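Local structure of EscN (Escherichia coli O127:H6, 2OBL) at residues N113-L116 against A117-Q121; A145-A148 against T149-E153. The protein belongs to the P-loop ATP synthase alpha/beta family and, as EscN, is a component of a type III secretion system, present here as its C-terminal domain. The protein carries 1 engineered substitution. All blocks are in the same frame, centred on the assembly; numbering follows the deposited sequence.

Interaction 1: N113-L116 against A117-Q121; sequences NEFL and ALLPQ
Phe115 carries the apolar centre, its ring meeting one methyl from each of two leucines in the loop that follows helix 109-116. Leu118 CD1 comes to 4.1 Å from Phe115 CD1, the two side chains crossing at about a right angle. Further round the ring, Leu119 CD1 lies 4.0 Å from Phe115 CE2. With CG anti to the backbone N (chi1 175°), the ring of Phe115 swings to the side where both methyls can reach it. The same Leu119 methyl also skirts Leu116, 4.5 Å from Leu116 CD2, and Leu118 CG rests against the backbone, 3.5 Å from Glu114 O. The cluster is buried at Phe115 and Leu119, which lie against strand 99-105 (both on Leu102) and helix 84-94 (Leu88 and Cys92, respectively). Outward from it runs the polar backbone edge. Ala117 N donates to Asn113 O at 2.9 Å, an ordinary alpha-helical step. The next two bonds span three residues instead of four: Leu118 N to Phe115 O at 3.0 Å, and Leu119 N to Leu116 O, also at 3.0 Å. In both, the donor stands about 55° above the carbonyl plane, in keeping with the tighter winding of i to i+3 bonds. At the outer edge Leu118 O is held by Asn93 ND2, while Pro120 occupies the N-cap position before helix 121-124. This is a helix C-terminus that tightens into a type I turn, Leu116 to Leu119, within a P-loop fold; Phe115 also touches residues of the probable Walker A loop.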
loop_
_atom_site.group_PDB
_atom_site.type_symbol
_atom_site.label_atom_id
_atom_site.label_comp_id
_atom_site.label_asym_id
_atom_site.label_seq_id
_atom_site.Cartn_x
_atom_site.Cartn_y
_atom_site.Cartn_z
ATOM N N ASN A 113 -9.152 -5.240 14.923
ATOM C CA ASN A 113 -8.318 -5.482 16.086
ATOM C C ASN A 113 -7.101 -6.352 15.760
ATOM O O ASN A 113 -6.019 -6.137 16.307
ATOM C CB ASN A 113 -9.147 -6.009 17.263
ATOM C CG ASN A 113 -10.098 -4.955 17.799
ATOM O OD1 ASN A 113 -11.179 -5.261 18.291
ATOM N ND2 ASN A 113 -9.702 -3.691 17.674
ATOM N N GLU A 114 -7.261 -7.289 14.827
ATOM C CA GLU A 114 -6.141 -8.125 14.399
ATOM C C GLU A 114 -5.049 -7.321 13.695
ATOM O O GLU A 114 -3.851 -7.597 13.849
ATOM C CB GLU A 114 -6.629 -9.306 13.549
ATOM C CG GLU A 114 -7.347 -10.359 14.401
ATOM C CD GLU A 114 -7.944 -11.506 13.598
ATOM O OE1 GLU A 114 -7.778 -11.537 12.358
ATOM O OE2 GLU A 114 -8.582 -12.380 14.220
ATOM N N PHE A 115 -5.457 -6.316 12.925
ATOM C CA PHE A 115 -4.490 -5.413 12.330
ATOM C C PHE A 115 -3.836 -4.503 13.356
ATOM O O PHE A 115 -2.616 -4.331 13.351
ATOM C CB PHE A 115 -5.114 -4.544 11.232
ATOM C CG PHE A 115 -4.163 -3.521 10.686
ATOM C CD1 PHE A 115 -3.070 -3.906 9.912
ATOM C CD2 PHE A 115 -4.341 -2.175 10.972
ATOM C CE1 PHE A 115 -2.178 -2.949 9.429
ATOM C CE2 PHE A 115 -3.470 -1.222 10.498
ATOM C CZ PHE A 115 -2.382 -1.610 9.722
ATOM N N LEU A 116 -4.648 -3.900 14.225
ATOM C CA LEU A 116 -4.118 -2.974 15.221
ATOM C C LEU A 116 -3.106 -3.655 16.136
ATOM O O LEU A 116 -2.131 -3.049 16.584
ATOM C CB LEU A 116 -5.252 -2.340 16.032
ATOM C CG LEU A 116 -6.206 -1.428 15.249
ATOM C CD1 LEU A 116 -7.186 -0.788 16.220
ATOM C CD2 LEU A 116 -5.457 -0.358 14.437
ATOM N N ALA A 117 -3.335 -4.934 16.412
ATOM C CA ALA A 117 -2.407 -5.689 17.249
ATOM C C ALA A 117 -0.988 -5.765 16.669
ATOM O O ALA A 117 -0.031 -5.949 17.410
ATOM C CB ALA A 117 -2.966 -7.086 17.525
ATOM N N LEU A 118 -0.850 -5.609 15.351
ATOM C CA LEU A 118 0.468 -5.660 14.697
ATOM C C LEU A 118 1.304 -4.405 14.956
ATOM O O LEU A 118 2.497 -4.364 14.643
ATOM C CB LEU A 118 0.309 -5.842 13.175
ATOM C CG LEU A 118 -0.558 -7.017 12.726
ATOM C CD1 LEU A 118 -0.747 -7.009 11.225
ATOM C CD2 LEU A 118 0.074 -8.348 13.154
ATOM N N LEU A 119 0.675 -3.362 15.489
ATOM C CA LEU A 119 1.363 -2.080 15.611
ATOM C C LEU A 119 1.764 -1.809 17.050
ATOM O O LEU A 119 0.897 -1.661 17.912
ATOM C CB LEU A 119 0.464 -0.947 15.116
ATOM C CG LEU A 119 -0.240 -1.139 13.770
ATOM C CD1 LEU A 119 -1.108 0.096 13.444
ATOM C CD2 LEU A 119 0.740 -1.445 12.636
ATOM N N PRO A 120 3.078 -1.711 17.309
ATOM C CA PRO A 120 3.528 -1.392 18.658
ATOM C C PRO A 120 3.253 0.063 19.039
ATOM O O PRO A 120 2.900 0.896 18.187
ATOM C CB PRO A 120 5.034 -1.653 18.599
ATOM C CG PRO A 120 5.399 -1.442 17.185
ATOM C CD PRO A 120 4.206 -1.898 16.383
ATOM N N GLN A 121 3.415 0.355 20.324
ATOM C CA GLN A 121 3.149 1.682 20.835
ATOM C C GLN A 121 3.927 2.750 20.070
ATOM O O GLN A 121 3.393 3.807 19.788
ATOM C CB GLN A 121 3.437 1.735 22.348
ATOM C CG GLN A 121 2.470 0.878 23.162
ATOM C CD GLN A 121 1.068 1.459 23.177
ATOM O OE1 GLN A 121 0.857 2.567 23.670
ATOM N NE2 GLN A 121 0.106 0.732 22.599
#

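Interaction 2: A145-A148 against T149-E153; sequences AFTA and TTIAE
Thr149 and Thr150 each return a side-chain hydroxyl to the backbone carbonyl four residues earlier, Ala145 O and Phe146 O, inside helix 138-156, the helical arm of a beta-alpha-beta crossover from strand 127-132 to strand 161-167. Thr150 OG1 donates to Phe146 O at 3.0 Å, from above the carbonyl plane, while Thr150 N reaches the same oxygen at 2.8 Å and nearly along the C=O axis. Two donors thus grip one buried acceptor. On another side of the helix Thr147 and Ile151, four residues apart, run alongside each other in the same direction, with Thr147 CG2 3.8 Å from Ile151 CD1. In Thr147, CG2 anti to the backbone N and OG1 beside it (chi1 -70°) direct the methyl to Ile151, and the hydroxyl bonds to Gly18 O. Regular backbone bonds, Ile151 N to Thr147 O and Ala152 N to Ala148 O, both 2.9 Å, continue the helical ladder.

The helix is wedged between two layers: Ala148 and Thr149 press on Leu164 of strand 161-167, whereas Thr147, Thr150 and Ile151 meet Ile5 of strand 4-7. Arg206 adds a polar clasp, bonding to Thr150 OG1 and forming a salt bridge with Glu153. At Ala145 O the two donors of Thr149 arrive from opposite faces of the carbonyl plane, OG1 at 2.8 Å and N at 3.1 Å.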
loop_
_atom_site.group_PDB
_atom_site.type_symbol
_atom_site.label_atom_id
_atom_site.label_comp_id
_atom_site.label_asym_id
_atom_site.label_seq_id
_atom_site.Cartn_x
_atom_site.Cartn_y
_atom_site.Cartn_z
ATOM N N ALA A 145 -12.592 7.805 3.614
ATOM C CA ALA A 145 -11.520 7.971 2.659
ATOM C C ALA A 145 -11.107 9.452 2.550
ATOM O O ALA A 145 -9.923 9.777 2.439
ATOM C CB ALA A 145 -11.952 7.456 1.301
ATOM N N PHE A 146 -12.096 10.332 2.556
ATOM C CA PHE A 146 -11.840 11.772 2.447
ATOM C C PHE A 146 -11.296 12.311 3.757
ATOM O O PHE A 146 -10.375 13.116 3.766
ATOM C CB PHE A 146 -13.117 12.503 2.036
ATOM C CG PHE A 146 -13.582 12.161 0.652
ATOM C CD1 PHE A 146 -13.207 12.953 -0.430
ATOM C CD2 PHE A 146 -14.395 11.051 0.426
ATOM C CE1 PHE A 146 -13.621 12.642 -1.725
ATOM C CE2 PHE A 146 -14.806 10.722 -0.861
ATOM C CZ PHE A 146 -14.421 11.519 -1.938
ATOM N N THR A 147 -11.856 11.855 4.870
ATOM C CA THR A 147 -11.356 12.247 6.187
ATOM C C THR A 147 -9.872 11.915 6.340
ATOM O O THR A 147 -9.060 12.767 6.727
ATOM C CB THR A 147 -12.150 11.536 7.287
ATOM O OG1 THR A 147 -13.477 12.080 7.325
ATOM C CG2 THR A 147 -11.468 11.684 8.646
ATOM N N ALA A 148 -9.516 10.684 6.002
ATOM C CA ALA A 148 -8.123 10.257 6.044
ATOM C C ALA A 148 -7.245 11.139 5.157
ATOM O O ALA A 148 -6.174 11.574 5.562
ATOM C CB ALA A 148 -8.019 8.793 5.622
ATOM N N THR A 149 -7.713 11.405 3.950
ATOM C CA THR A 149 -6.937 12.186 2.995
ATOM C C THR A 149 -6.713 13.608 3.526
ATOM O O THR A 149 -5.607 14.150 3.457
ATOM C CB THR A 149 -7.576 12.173 1.586
ATOM O OG1 THR A 149 -7.698 10.817 1.125
ATOM C CG2 THR A 149 -6.696 12.956 0.575
ATOM N N THR A 150 -7.764 14.185 4.079
ATOM C CA THR A 150 -7.715 15.542 4.631
ATOM C C THR A 150 -6.751 15.625 5.810
ATOM O O THR A 150 -5.989 16.575 5.938
ATOM C CB THR A 150 -9.121 16.006 5.035
ATOM O OG1 THR A 150 -9.932 16.079 3.849
ATOM C CG2 THR A 150 -9.065 17.404 5.681
ATOM N N ILE A 151 -6.784 14.620 6.673
ATOM C CA ILE A 151 -5.864 14.574 7.799
ATOM C C ILE A 151 -4.406 14.443 7.327
ATOM O O ILE A 151 -3.498 15.086 7.876
ATOM C CB ILE A 151 -6.248 13.455 8.786
ATOM C CG1 ILE A 151 -7.571 13.804 9.493
ATOM C CG2 ILE A 151 -5.140 13.247 9.814
ATOM C CD1 ILE A 151 -8.194 12.620 10.224
ATOM N N ALA A 152 -4.182 13.617 6.310
ATOM C CA ALA A 152 -2.864 13.498 5.707
ATOM C C ALA A 152 -2.375 14.845 5.188
ATOM O O ALA A 152 -1.208 15.181 5.353
ATOM C CB ALA A 152 -2.865 12.441 4.565
ATOM N N GLU A 153 -3.271 15.608 4.566
ATOM C CA GLU A 153 -2.927 16.948 4.073
ATOM C C GLU A 153 -2.565 17.889 5.216
ATOM O O GLU A 153 -1.626 18.688 5.106
ATOM C CB GLU A 153 -4.071 17.523 3.237
ATOM C CG GLU A 153 -4.279 16.810 1.910
ATOM C CD GLU A 153 -5.593 17.163 1.250
ATOM O OE1 GLU A 153 -6.517 17.609 1.958
ATOM O OE2 GLU A 153 -5.706 16.980 0.019
#

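How the interactions relate
Interactions 1 and 2 belong to successive connections of the central mixed sheet, whose strands are parallel here: residues 113-121 connect strand 99-105 to strand 127-132, and helix 138-156, which holds interaction 2, connects strand 127-132 to strand 161-167. Their centres are 21 Å apart and their nearest atoms about 12 Å, so they do not touch. Strand 99-105 links them, since Leu102 and Leu104 pack on interaction 1 and the alternate residues Val101 and Ala103 on interaction 2, consistent with opposite faces of that strand. Interaction 1 touches the probable P-loop through Phe115, whose side chain is also about 4 Å from a bound imidazole, probably from the crystallisation liquor. The calcium ion is bound by Asn229 and Asp234, which belong to neither contact.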